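Local coordinates for protein leucine aminopeptidase (Fimbriiglobus ruber, PDB 7D1B) that probably acts as a zinc-dependent glutaminyl cyclase of the M28 peptidase family, closing amino-terminal glutamine of peptides to pyroglutamate, at residues R121-V127 and N176-V182; Y226-L231 and I295-D299; P42-F47 and L331-I336; V266-F271 and D325-V329. All blocks are in the same frame, centred on the assembly; numbering follows the deposited sequence. Where two conformers were deposited one is given.

Contact 1. Residues R121-V127 and N176-V182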
loop_
_atom_site.group_PDB
_atom_site.type_symbol
_atom_site.label_atom_id
_atom_site.label_comp_id
_atom_site.label_asym_id
_atom_site.label_seq_id
_atom_site.Cartn_x
_atom_site.Cartn_y
_atom_site.Cartn_z
ATOM N N ARG A 121 -21.313 7.293 3.238
ATOM C CA ARG A 121 -21.372 6.007 2.544
ATOM C C ARG A 121 -21.436 4.871 3.561
ATOM O O ARG A 121 -20.687 4.868 4.545
ATOM C CB ARG A 121 -20.118 5.793 1.685
ATOM C CG ARG A 121 -19.960 6.786 0.524
ATOM C CD ARG A 121 -20.975 6.527 -0.579
ATOM N NE ARG A 121 -20.737 7.327 -1.788
ATOM C CZ ARG A 121 -21.184 8.566 -1.956
ATOM N NH1 ARG A 121 -21.923 9.162 -1.020
ATOM N NH2 ARG A 121 -20.931 9.189 -3.089
ATOM N N LYS A 122 -22.322 3.899 3.319
ATOM C CA LYS A 122 -22.438 2.752 4.216
ATOM C C LYS A 122 -21.441 1.641 3.918
ATOM O O LYS A 122 -21.196 0.803 4.793
ATOM C CB LYS A 122 -23.866 2.208 4.193
ATOM C CG LYS A 122 -24.861 3.188 4.775
ATOM C CD LYS A 122 -26.268 2.628 4.795
ATOM C CE LYS A 122 -27.279 3.686 5.239
ATOM N NZ LYS A 122 -28.648 3.138 5.317
ATOM N N ALA A 123 -20.871 1.601 2.721
ATOM C CA ALA A 123 -19.813 0.657 2.384
ATOM C C ALA A 123 -18.582 1.465 2.028
ATOM O O ALA A 123 -18.693 2.470 1.317
ATOM C CB ALA A 123 -20.214 -0.198 1.182
ATOM N N ARG A 124 -17.415 1.019 2.497
ATOM C CA ARG A 124 -16.159 1.690 2.219
ATOM C C ARG A 124 -15.131 0.691 1.717
ATOM O O ARG A 124 -15.084 -0.458 2.172
ATOM C CB ARG A 124 -15.604 2.394 3.463
ATOM C CG ARG A 124 -16.572 3.375 4.108
ATOM C CD ARG A 124 -15.924 4.258 5.208
ATOM N NE ARG A 124 -14.991 5.212 4.627
ATOM C CZ ARG A 124 -15.352 6.287 3.927
ATOM N NH1 ARG A 124 -16.637 6.603 3.785
ATOM N NH2 ARG A 124 -14.410 7.037 3.357
ATOM N N LEU A 125 -14.314 1.141 0.768
ATOM C CA LEU A 125 -13.149 0.422 0.285
ATOM C C LEU A 125 -11.895 1.040 0.867
ATOM O O LEU A 125 -11.848 2.238 1.154
ATOM C CB LEU A 125 -13.067 0.484 -1.236
ATOM C CG LEU A 125 -14.211 -0.135 -2.029
ATOM C CD1 LEU A 125 -13.919 -0.012 -3.518
ATOM C CD2 LEU A 125 -14.460 -1.588 -1.648
ATOM N N ILE A 126 -10.849 0.225 0.941
ATOM C CA ILE A 126 -9.523 0.664 1.348
ATOM C C ILE A 126 -8.554 0.508 0.183
ATOM O O ILE A 126 -8.522 -0.542 -0.467
ATOM C CB ILE A 126 -9.026 -0.174 2.543
ATOM C CG1 ILE A 126 -9.878 0.110 3.787
ATOM C CG2 ILE A 126 -7.536 0.063 2.783
ATOM C CD1 ILE A 126 -9.748 -0.947 4.849
ATOM N N VAL A 127 -7.734 1.533 -0.042
ATOM C CA VAL A 127 -6.502 1.422 -0.817
ATOM C C VAL A 127 -5.400 1.634 0.198
ATOM O O VAL A 127 -5.405 2.650 0.904
ATOM C CB VAL A 127 -6.434 2.482 -1.936
ATOM C CG1 VAL A 127 -5.083 2.400 -2.637
ATOM C CG2 VAL A 127 -7.593 2.323 -2.919
ATOM N N ASN A 176 -19.983 4.925 -5.494
ATOM C CA ASN A 176 -21.051 4.498 -4.600
ATOM C C ASN A 176 -20.542 3.999 -3.257
ATOM O O ASN A 176 -21.357 3.604 -2.410
ATOM C CB ASN A 176 -21.880 3.416 -5.288
ATOM C CG ASN A 176 -22.515 3.925 -6.557
ATOM O OD1 ASN A 176 -22.985 5.071 -6.610
ATOM N ND2 ASN A 176 -22.505 3.108 -7.597
ATOM N N VAL A 177 -19.236 4.036 -3.043
ATOM C CA VAL A 177 -18.594 3.580 -1.816
ATOM C C VAL A 177 -17.676 4.670 -1.283
ATOM O O VAL A 177 -17.163 5.507 -2.029
ATOM C CB VAL A 177 -17.809 2.271 -2.049
ATOM C CG1 VAL A 177 -18.769 1.125 -2.350
ATOM C CG2 VAL A 177 -16.771 2.432 -3.154
ATOM N N GLY A 178 -17.437 4.648 0.019
ATOM C CA GLY A 178 -16.358 5.446 0.559
ATOM C C GLY A 178 -15.021 4.890 0.116
ATOM O O GLY A 178 -14.911 3.709 -0.227
ATOM N N VAL A 179 -13.986 5.739 0.128
ATOM C CA VAL A 179 -12.632 5.263 -0.169
ATOM C C VAL A 179 -11.692 5.824 0.880
ATOM O O VAL A 179 -11.574 7.047 1.017
ATOM C CB VAL A 179 -12.162 5.652 -1.583
ATOM C CG1 VAL A 179 -10.736 5.132 -1.823
ATOM C CG2 VAL A 179 -13.098 5.089 -2.628
ATOM N N ASP A 180 -11.013 4.935 1.609
ATOM C CA ASP A 180 -9.999 5.327 2.580
ATOM C C ASP A 180 -8.630 4.908 2.064
ATOM O O ASP A 180 -8.413 3.725 1.760
ATOM C CB ASP A 180 -10.263 4.688 3.942
ATOM C CG ASP A 180 -11.506 5.245 4.573
ATOM O OD1 ASP A 180 -11.799 6.432 4.328
ATOM O OD2 ASP A 180 -12.216 4.517 5.289
ATOM N N PHE A 181 -7.728 5.881 1.932
ATOM C CA PHE A 181 -6.318 5.601 1.696
ATOM C C PHE A 181 -5.703 5.366 3.072
ATOM O O PHE A 181 -5.764 6.252 3.936
ATOM C CB PHE A 181 -5.639 6.817 1.069
ATOM C CG PHE A 181 -6.029 7.120 -0.363
ATOM C CD1 PHE A 181 -6.946 6.350 -1.085
ATOM C CD2 PHE A 181 -5.437 8.210 -1.005
ATOM C CE1 PHE A 181 -7.257 6.665 -2.428
ATOM C CE2 PHE A 181 -5.742 8.517 -2.332
ATOM C CZ PHE A 181 -6.641 7.753 -3.043
ATOM N N VAL A 182 -5.154 4.181 3.299
ATOM C CA VAL A 182 -4.619 3.835 4.609
ATOM C C VAL A 182 -3.131 3.544 4.446
ATOM O O VAL A 182 -2.738 2.674 3.653
ATOM C CB VAL A 182 -5.362 2.643 5.242
ATOM C CG1 VAL A 182 -4.774 2.320 6.613
ATOM C CG2 VAL A 182 -6.873 2.938 5.322
HETATM O O HOH W 1 -22.015 2.842 0.228
#
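Arg-124 and Asp-180 join two parallel strands through a side-on salt bridge. Arg-124 NE reaches Asp-180 OD2 at 2.9 Å and Arg-124 NH2 reaches Asp-180 OD1 at 2.9 Å, one nitrogen to each oxygen. Both bonds stay near the guanidinium plane but rise out of the carboxylate plane, since the two groups are turned 32° apart. A bend at chi3 (70°) lays one face of the guanidinium over Gly-178, whose CA sits 3.4 Å from Arg-124 NH1; a beta carbon at that glycine would clash. On the other face of the strands, Leu-125 CD1 meets Val-177 CG2 at 3.8 Å. Between the faces run five backbone bonds, among them Leu-125 N to Gly-178 O at 2.8 Å. At the start of the pair, next to the exposed Asn-176, a water accepts from Ala-123 N and donates to Asn-176 O.

A second shell fixes the ion pair: Ser-116 OG and Tyr-226 OH bond the carboxylate, while the carbonyls of Trp-117 and Phe-118 take NH2 and NH1. With a leucine at Arg-124, the buried Asp-180 would probably lose its countercharge and those carbonyls their donors. The pair lies inside the mixed sheet of the M28 domain, strand 108-117 beyond 178-184 and strand 225-232 beyond 123-130, with Trp-333 and Ile-334 of helix 320-336 packed on Leu-125.

Contact 2. Residues Y226-L231 and I295-D299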
loop_
_atom_site.group_PDB
_atom_site.type_symbol
_atom_site.label_atom_id
_atom_site.label_comp_id
_atom_site.label_asym_id
_atom_site.label_seq_id
_atom_site.Cartn_x
_atom_site.Cartn_y
_atom_site.Cartn_z
ATOM N N TYR A 226 -16.325 -2.008 5.964
ATOM C CA TYR A 226 -15.328 -2.141 4.907
ATOM C C TYR A 226 -15.644 -3.382 4.089
ATOM O O TYR A 226 -15.677 -4.494 4.623
ATOM C CB TYR A 226 -13.927 -2.249 5.500
ATOM C CG TYR A 226 -13.348 -0.932 5.955
ATOM C CD1 TYR A 226 -13.206 0.127 5.052
ATOM C CD2 TYR A 226 -12.892 -0.759 7.260
ATOM C CE1 TYR A 226 -12.674 1.342 5.448
ATOM C CE2 TYR A 226 -12.328 0.444 7.659
ATOM C CZ TYR A 226 -12.214 1.491 6.744
ATOM O OH TYR A 226 -11.670 2.686 7.141
ATOM N N THR A 227 -15.856 -3.208 2.790
ATOM C CA THR A 227 -16.240 -4.318 1.933
ATOM C C THR A 227 -15.089 -4.852 1.092
ATOM O O THR A 227 -15.245 -5.902 0.451
ATOM C CB THR A 227 -17.413 -3.919 1.040
ATOM O OG1 THR A 227 -17.045 -2.741 0.326
ATOM C CG2 THR A 227 -18.667 -3.635 1.891
ATOM N N GLY A 228 -13.939 -4.190 1.091
ATOM C CA GLY A 228 -12.805 -4.684 0.336
ATOM C C GLY A 228 -11.623 -3.766 0.542
ATOM O O GLY A 228 -11.775 -2.571 0.850
ATOM N N ALA A 229 -10.431 -4.336 0.323
ATOM C CA ALA A 229 -9.182 -3.605 0.463
ATOM C C ALA A 229 -8.193 -4.087 -0.578
ATOM O O ALA A 229 -8.089 -5.288 -0.825
ATOM C CB ALA A 229 -8.579 -3.800 1.851
ATOM N N VAL A 230 -7.444 -3.146 -1.151
ATOM C CA VAL A 230 -6.325 -3.453 -2.035
ATOM C C VAL A 230 -5.066 -2.891 -1.412
ATOM O O VAL A 230 -4.988 -1.683 -1.164
ATOM C CB VAL A 230 -6.532 -2.919 -3.465
ATOM C CG1 VAL A 230 -5.264 -3.137 -4.263
ATOM C CG2 VAL A 230 -7.712 -3.613 -4.119
ATOM N N LEU A 231 -4.099 -3.770 -1.158
ATOM C CA LEU A 231 -2.770 -3.410 -0.691
ATOM C C LEU A 231 -1.844 -3.310 -1.892
ATOM O O LEU A 231 -1.831 -4.194 -2.751
ATOM C CB LEU A 231 -2.268 -4.493 0.267
ATOM C CG LEU A 231 -0.812 -4.342 0.694
ATOM C CD1 LEU A 231 -0.607 -3.086 1.550
ATOM C CD2 LEU A 231 -0.355 -5.574 1.457
ATOM N N ILE A 295 -12.297 -8.370 6.239
ATOM C CA ILE A 295 -12.278 -7.458 5.100
ATOM C C ILE A 295 -11.578 -8.183 3.955
ATOM O O ILE A 295 -10.358 -8.408 4.037
ATOM C CB ILE A 295 -11.536 -6.154 5.433
ATOM C CG1 ILE A 295 -12.101 -5.478 6.695
ATOM C CG2 ILE A 295 -11.546 -5.230 4.212
ATOM C CD1 ILE A 295 -11.219 -4.350 7.210
ATOM N N PRO A 296 -12.277 -8.552 2.880
ATOM C CA PRO A 296 -11.577 -9.181 1.750
ATOM C C PRO A 296 -10.465 -8.257 1.278
ATOM O O PRO A 296 -10.699 -7.075 1.016
ATOM C CB PRO A 296 -12.677 -9.334 0.698
ATOM C CG PRO A 296 -13.985 -9.312 1.470
ATOM C CD PRO A 296 -13.722 -8.382 2.629
ATOM N N ALA A 297 -9.239 -8.785 1.204
ATOM C CA ALA A 297 -8.080 -7.935 0.958
ATOM C C ALA A 297 -7.096 -8.637 0.032
ATOM O O ALA A 297 -6.674 -9.777 0.281
ATOM C CB ALA A 297 -7.393 -7.523 2.261
ATOM N N VAL A 298 -6.720 -7.926 -1.031
ATOM C CA VAL A 298 -5.837 -8.444 -2.074
ATOM C C VAL A 298 -4.527 -7.679 -2.048
ATOM O O VAL A 298 -4.521 -6.447 -1.974
ATOM C CB VAL A 298 -6.509 -8.304 -3.454
ATOM C CG1 VAL A 298 -5.531 -8.575 -4.588
ATOM C CG2 VAL A 298 -7.732 -9.185 -3.519
ATOM N N ASP A 299 -3.424 -8.417 -2.184
ATOM C CA ASP A 299 -2.089 -7.841 -2.321
ATOM C C ASP A 299 -1.755 -7.742 -3.804
ATOM O O ASP A 299 -1.689 -8.761 -4.499
ATOM C CB ASP A 299 -1.082 -8.727 -1.587
ATOM C CG ASP A 299 0.233 -8.036 -1.296
ATOM O OD1 ASP A 299 0.445 -6.867 -1.690
ATOM O OD2 ASP A 299 1.063 -8.711 -0.618
#
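Ala-229 and Ala-297 stand opposite each other in a parallel pair, their CB atoms 3.9 Å apart. Here the backbone bonds are regular: Val-298 N donates to Ala-229 O at 3.0 Å, and Leu-231 N to Val-298 O at 2.8 Å. Farther along, Leu-231 and Asp-299 point the same way, CG of each anti to the backbone N (chi1 172° and -162°), which lays the two chains alongside, and Leu-231 CD2 comes 3.5 Å from Asp-299 OD1.

The opposite end is looser. Ala-229 N still meets Pro-296 O at 2.8 Å, but the bond is bent to 135°, and Gly-228 N is buried without a partner. Ile-295 CD1 lies against Tyr-226 CB at 3.8 Å, while Thr-227, its side chain turned from the partner, is exposed, and only its carbonyl touches the Pro-296 ring.

Asp-299 OD2 lies close to Asp-285 OD2, a carboxylate pair that may belong to the carboxylic-acid hydrogen-bond network described for M28-family glutaminyl cyclases, and the side chain of Asp-299 is about 10 Å from the zinc ion. Strand 297-300 is the outermost of the sheet on this side; Val-230 and Val-298 face helix 253-266, whereas Ala-229 and Ala-297 face helix 287-292.

Contact 3. Residues P42-F47 and L331-I336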
loop_
_atom_site.group_PDB
_atom_site.type_symbol
_atom_site.label_atom_id
_atom_site.label_comp_id
_atom_site.label_asym_id
_atom_site.label_seq_id
_atom_site.Cartn_x
_atom_site.Cartn_y
_atom_site.Cartn_z
ATOM N N PRO A 42 -20.164 -2.622 -16.546
ATOM C CA PRO A 42 -20.392 -1.549 -15.573
ATOM C C PRO A 42 -19.744 -0.260 -16.055
ATOM O O PRO A 42 -18.745 -0.269 -16.781
ATOM C CB PRO A 42 -19.709 -2.068 -14.302
ATOM C CG PRO A 42 -18.687 -3.047 -14.797
ATOM C CD PRO A 42 -19.299 -3.689 -16.008
ATOM N N ASP A 43 -20.324 0.862 -15.647
ATOM C CA ASP A 43 -19.833 2.157 -16.095
ATOM C C ASP A 43 -18.606 2.550 -15.277
ATOM O O ASP A 43 -18.671 2.628 -14.041
ATOM C CB ASP A 43 -20.933 3.207 -15.935
ATOM C CG ASP A 43 -21.922 3.209 -17.090
ATOM O OD1 ASP A 43 -21.521 2.881 -18.227
ATOM O OD2 ASP A 43 -23.101 3.551 -16.860
ATOM N N PHE A 44 -17.491 2.805 -15.963
ATOM C CA PHE A 44 -16.331 3.434 -15.337
ATOM C C PHE A 44 -15.461 4.023 -16.432
ATOM O O PHE A 44 -15.596 3.685 -17.609
ATOM C CB PHE A 44 -15.531 2.449 -14.491
ATOM C CG PHE A 44 -14.751 1.478 -15.277
ATOM C CD1 PHE A 44 -15.350 0.341 -15.795
ATOM C CD2 PHE A 44 -13.391 1.677 -15.474
ATOM C CE1 PHE A 44 -14.605 -0.573 -16.512
ATOM C CE2 PHE A 44 -12.645 0.762 -16.185
ATOM C CZ PHE A 44 -13.254 -0.361 -16.707
ATOM N N LYS A 45 -14.538 4.883 -16.030
ATOM C CA LYS A 45 -13.579 5.457 -16.965
ATOM C C LYS A 45 -12.198 5.485 -16.331
ATOM O O LYS A 45 -12.047 5.396 -15.115
ATOM C CB LYS A 45 -13.976 6.885 -17.351
ATOM C CG LYS A 45 -14.092 7.846 -16.158
ATOM C CD LYS A 45 -14.601 9.219 -16.570
ATOM C CE LYS A 45 -13.574 9.983 -17.423
ATOM N NZ LYS A 45 -12.394 10.408 -16.615
ATOM N N THR A 46 -11.181 5.620 -17.173
ATOM C CA THR A 46 -9.857 5.993 -16.697
ATOM C C THR A 46 -9.811 7.495 -16.427
ATOM O O THR A 46 -10.713 8.245 -16.807
ATOM C CB THR A 46 -8.784 5.626 -17.716
ATOM O OG1 THR A 46 -9.037 6.346 -18.923
ATOM C CG2 THR A 46 -8.781 4.107 -17.984
ATOM N N PHE A 47 -8.790 7.916 -15.696
ATOM C CA PHE A 47 -8.571 9.312 -15.341
ATOM C C PHE A 47 -7.202 9.752 -15.832
ATOM O O PHE A 47 -6.332 8.908 -16.087
ATOM C CB PHE A 47 -8.721 9.495 -13.820
ATOM C CG PHE A 47 -10.150 9.543 -13.401
ATOM C CD1 PHE A 47 -10.905 8.378 -13.348
ATOM C CD2 PHE A 47 -10.757 10.754 -13.131
ATOM C CE1 PHE A 47 -12.270 8.437 -13.036
ATOM C CE2 PHE A 47 -12.102 10.818 -12.803
ATOM C CZ PHE A 47 -12.863 9.657 -12.776
ATOM N N LEU A 331 -9.027 2.929 -9.641
ATOM C CA LEU A 331 -10.170 3.819 -9.847
ATOM C C LEU A 331 -11.316 3.094 -10.543
ATOM O O LEU A 331 -12.493 3.362 -10.251
ATOM C CB LEU A 331 -9.751 5.054 -10.637
ATOM C CG LEU A 331 -8.817 6.004 -9.895
ATOM C CD1 LEU A 331 -8.455 7.163 -10.804
ATOM C CD2 LEU A 331 -9.455 6.493 -8.594
ATOM N N GLY A 332 -11.008 2.158 -11.450
ATOM C CA GLY A 332 -12.087 1.404 -12.080
ATOM C C GLY A 332 -12.801 0.509 -11.089
ATOM O O GLY A 332 -14.034 0.443 -11.068
ATOM N N TRP A 333 -12.032 -0.172 -10.242
ATOM C CA TRP A 333 -12.586 -0.987 -9.165
ATOM C C TRP A 333 -13.526 -0.164 -8.287
ATOM O O TRP A 333 -14.641 -0.595 -7.966
ATOM C CB TRP A 333 -11.416 -1.566 -8.362
ATOM C CG TRP A 333 -11.790 -2.275 -7.088
ATOM C CD1 TRP A 333 -12.629 -3.348 -6.943
ATOM C CD2 TRP A 333 -11.288 -1.976 -5.781
ATOM N NE1 TRP A 333 -12.692 -3.726 -5.615
ATOM C CE2 TRP A 333 -11.871 -2.899 -4.884
ATOM C CE3 TRP A 333 -10.417 -0.993 -5.276
ATOM C CZ2 TRP A 333 -11.581 -2.896 -3.515
ATOM C CZ3 TRP A 333 -10.131 -0.987 -3.912
ATOM C CH2 TRP A 333 -10.718 -1.931 -3.045
ATOM N N ILE A 334 -13.097 1.041 -7.916
ATOM C CA ILE A 334 -13.942 1.924 -7.111
ATOM C C ILE A 334 -15.245 2.240 -7.842
ATOM O O ILE A 334 -16.338 2.148 -7.268
ATOM C CB ILE A 334 -13.166 3.193 -6.729
ATOM C CG1 ILE A 334 -12.103 2.852 -5.689
ATOM C CG2 ILE A 334 -14.098 4.291 -6.228
ATOM C CD1 ILE A 334 -10.947 3.875 -5.624
ATOM N N GLN A 335 -15.146 2.629 -9.115
ATOM C CA GLN A 335 -16.311 3.110 -9.846
ATOM C C GLN A 335 -17.324 2.012 -10.115
ATOM O O GLN A 335 -18.513 2.315 -10.230
ATOM C CB GLN A 335 -15.882 3.713 -11.174
ATOM C CG GLN A 335 -15.175 5.042 -11.059
ATOM C CD GLN A 335 -14.535 5.392 -12.375
ATOM O OE1 GLN A 335 -15.190 5.908 -13.288
ATOM N NE2 GLN A 335 -13.261 5.046 -12.518
ATOM N N ILE A 336 -16.894 0.754 -10.262
ATOM C CA ILE A 336 -17.845 -0.303 -10.615
ATOM C C ILE A 336 -18.653 -0.801 -9.426
ATOM O O ILE A 336 -19.608 -1.561 -9.618
ATOM C CB ILE A 336 -17.214 -1.474 -11.393
ATOM C CG1 ILE A 336 -16.256 -2.267 -10.492
ATOM C CG2 ILE A 336 -16.556 -0.991 -12.681
ATOM C CD1 ILE A 336 -15.693 -3.502 -11.166
#
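Gln-335 reaches from helix 320-336 to the backbone of Lys-45 and uses both ends of its amide on it. Gln-335 NE2 donates to Lys-45 O at 2.9 Å in an almost straight bond (175°) that lies in the planes of both groups, and Lys-45 N donates to Gln-335 OE1 at 3.0 Å from above the amide plane. The other N-H of the amide turns back to its own helix, NE2 meeting Leu-331 O at 2.9 Å; there it arrives over the carbonyl face opposite to that used by Gln-335 N. With three bonds, the amide is held in one rotation.

The rings are arranged round this amide. Phe-47 presents its edge, its CE1 3.6 Å from Gln-335 NE2 with the two planes 73° apart, and crosses Leu-331 at about a right angle, Phe-47 CD1 lying 3.7 Å from Leu-331 CD1. Lys-45 curls round so that its NZ stands over the centre of the Phe-47 ring while also bonding Thr-46 O. Phe-44 sits with CG between the backbone N and the carbonyl carbon (chi1 73°), which brings its CD2 3.6 Å from Gly-332 CA. Its CD1 lies 3.6 Å from Ile-336 CG2, and the same methyl touches Pro-42 CG at 3.6 Å.

The contact thus fastens the extended segment 42-47 to the helix near the C-terminus of the chain. Its chemistry is mixed: one amide makes the polar bonds, and flanking apolar groups shield it on a partly buried surface.

Contact 4. Residues V266-F271 and D325-V329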
loop_
_atom_site.group_PDB
_atom_site.type_symbol
_atom_site.label_atom_id
_atom_site.label_comp_id
_atom_site.label_asym_id
_atom_site.label_seq_id
_atom_site.Cartn_x
_atom_site.Cartn_y
_atom_site.Cartn_z
ATOM N N VAL A 266 -8.807 -1.930 -18.898
ATOM C CA VAL A 266 -8.012 -0.721 -19.066
ATOM C C VAL A 266 -6.688 -0.978 -19.755
ATOM O O VAL A 266 -6.015 -0.018 -20.126
ATOM C CB VAL A 266 -7.874 0.111 -17.782
ATOM C CG1 VAL A 266 -9.261 0.447 -17.235
ATOM C CG2 VAL A 266 -7.050 -0.652 -16.793
ATOM N N GLY A 267 -6.334 -2.229 -20.019
ATOM C CA GLY A 267 -5.082 -2.521 -20.693
ATOM C C GLY A 267 -3.878 -2.506 -19.778
ATOM O O GLY A 267 -2.760 -2.261 -20.244
ATOM N N ALA A 268 -4.056 -2.789 -18.482
ATOM C CA ALA A 268 -2.941 -2.842 -17.535
ATOM C C ALA A 268 -2.345 -4.235 -17.628
ATOM O O ALA A 268 -2.803 -5.183 -16.982
ATOM C CB ALA A 268 -3.455 -2.531 -16.137
ATOM N N LYS A 269 -1.321 -4.372 -18.473
ATOM C CA LYS A 269 -0.795 -5.691 -18.829
ATOM C C LYS A 269 -0.028 -6.349 -17.697
ATOM O O LYS A 269 0.220 -7.555 -17.758
ATOM C CB LYS A 269 0.109 -5.562 -20.055
ATOM C CG LYS A 269 -0.545 -4.974 -21.287
ATOM C CD LYS A 269 -1.524 -5.994 -21.869
ATOM C CE LYS A 269 -2.343 -5.462 -23.032
ATOM N NZ LYS A 269 -1.499 -5.066 -24.174
ATOM N N SER A 270 0.342 -5.596 -16.659
ATOM C CA SER A 270 1.039 -6.220 -15.537
ATOM C C SER A 270 0.162 -7.189 -14.751
ATOM O O SER A 270 0.700 -8.056 -14.060
ATOM C CB SER A 270 1.587 -5.151 -14.590
ATOM O OG SER A 270 0.549 -4.365 -14.011
ATOM N N PHE A 271 -1.167 -7.055 -14.801
ATOM C CA PHE A 271 -2.045 -7.944 -14.031
ATOM C C PHE A 271 -2.204 -9.242 -14.810
ATOM O O PHE A 271 -2.839 -9.255 -15.873
ATOM C CB PHE A 271 -3.412 -7.308 -13.787
ATOM C CG PHE A 271 -3.381 -6.154 -12.807
ATOM C CD1 PHE A 271 -2.960 -4.869 -13.200
ATOM C CD2 PHE A 271 -3.765 -6.344 -11.477
ATOM C CE1 PHE A 271 -2.946 -3.817 -12.305
ATOM C CE2 PHE A 271 -3.742 -5.285 -10.571
ATOM C CZ PHE A 271 -3.318 -4.026 -10.986
ATOM N N ASP A 325 -1.115 2.705 -14.721
ATOM C CA ASP A 325 -1.940 1.527 -14.967
ATOM C C ASP A 325 -2.577 1.034 -13.673
ATOM O O ASP A 325 -3.785 0.758 -13.618
ATOM C CB ASP A 325 -1.096 0.397 -15.554
ATOM C CG ASP A 325 -0.856 0.500 -17.033
ATOM O OD1 ASP A 325 -1.355 1.420 -17.704
ATOM O OD2 ASP A 325 -0.125 -0.373 -17.523
ATOM N N VAL A 326 -1.769 0.894 -12.614
ATOM C CA VAL A 326 -2.323 0.427 -11.345
ATOM C C VAL A 326 -3.334 1.429 -10.792
ATOM O O VAL A 326 -4.406 1.038 -10.297
ATOM C CB VAL A 326 -1.197 0.081 -10.360
ATOM C CG1 VAL A 326 -1.748 -0.238 -8.973
ATOM C CG2 VAL A 326 -0.381 -1.103 -10.903
ATOM N N GLY A 327 -3.042 2.727 -10.910
ATOM C CA GLY A 327 -3.998 3.728 -10.470
ATOM C C GLY A 327 -5.325 3.641 -11.190
ATOM O O GLY A 327 -6.392 3.743 -10.574
ATOM N N ASN A 328 -5.290 3.428 -12.506
ATOM C CA ASN A 328 -6.532 3.314 -13.255
ATOM C C ASN A 328 -7.284 2.052 -12.892
ATOM O O ASN A 328 -8.514 2.069 -12.868
ATOM C CB ASN A 328 -6.247 3.413 -14.736
ATOM C CG ASN A 328 -6.180 4.859 -15.195
ATOM O OD1 ASN A 328 -7.001 5.698 -14.780
ATOM N ND2 ASN A 328 -5.273 5.148 -16.089
ATOM N N VAL A 329 -6.582 0.958 -12.587
ATOM C CA VAL A 329 -7.282 -0.241 -12.129
ATOM C C VAL A 329 -7.984 0.022 -10.808
ATOM O O VAL A 329 -9.148 -0.348 -10.622
ATOM C CB VAL A 329 -6.313 -1.436 -12.063
ATOM C CG1 VAL A 329 -6.973 -2.630 -11.383
ATOM C CG2 VAL A 329 -5.854 -1.787 -13.468
HETATM O O HOH W 2 0.430 -2.242 -19.386
HETATM O O HOH W 3 0.557 -2.603 -16.101
#
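Leaving helix 253-266 through Gly-267, whose positive phi (81°) ends the helix, the chain makes a type I beta turn from Ala-268 to Phe-271 and sets both these residues against Asp-325, Val-326 and Val-329 of helix 320-336. This is a helix-to-strand connection of the M28 domain packed on the flank of its last helix.

Val-329 is the apolar centre. Its chi1 of 171° puts CG1 anti to the backbone N and directs CG2 to Ala-268 CB at 3.7 Å and to Phe-271 CE1 at 3.7 Å, while Val-329 CG1 meets Phe-271 CZ at 3.9 Å. The ring and the valine come from opposite directions. Val-326 crosses the phenylalanine at about a right angle and adds its CG2, 4.0 Å from Phe-271 CE1. Trp-260 of helix 253-266 meets the same ring edge-to-face. Cutting Phe-271 down to an alanine is likely to open a gap beside both valines and leave Trp-260 without its aromatic mate.

The polar side of the contact is made through water. Ala-268 CB rests 3.8 Å from Asp-325 CB, and beyond them the carboxylate splits its duties: OD1 forms a salt bridge with Lys-321, and OD2 serves the turn. One water accepts from Lys-269 N and another from Ser-270 N, each lying 2.7 Å from Asp-325 OD2.

Contacts 1 and 2 are both buried in the sheet, where strands 123-130 and 225-232 are neighbours; they are bound by backbone bonds and, in contact 1, a buried ion pair. Contacts 3 and 4 both use helix 320-336, which covers that sheet; contact 4 is buried, contact 3 only partly. Contact 3 relies on a side-chain amide bonded to backbone, contact 4 on apolar packing with water-bridged polar links. Trp-333 of the helix packs on strands of contacts 1 and 2, and Asn-328 OD1 probably accepts from Phe-47 N between contacts 3 and 4. Contact 3 closes a chain loop containing the other three.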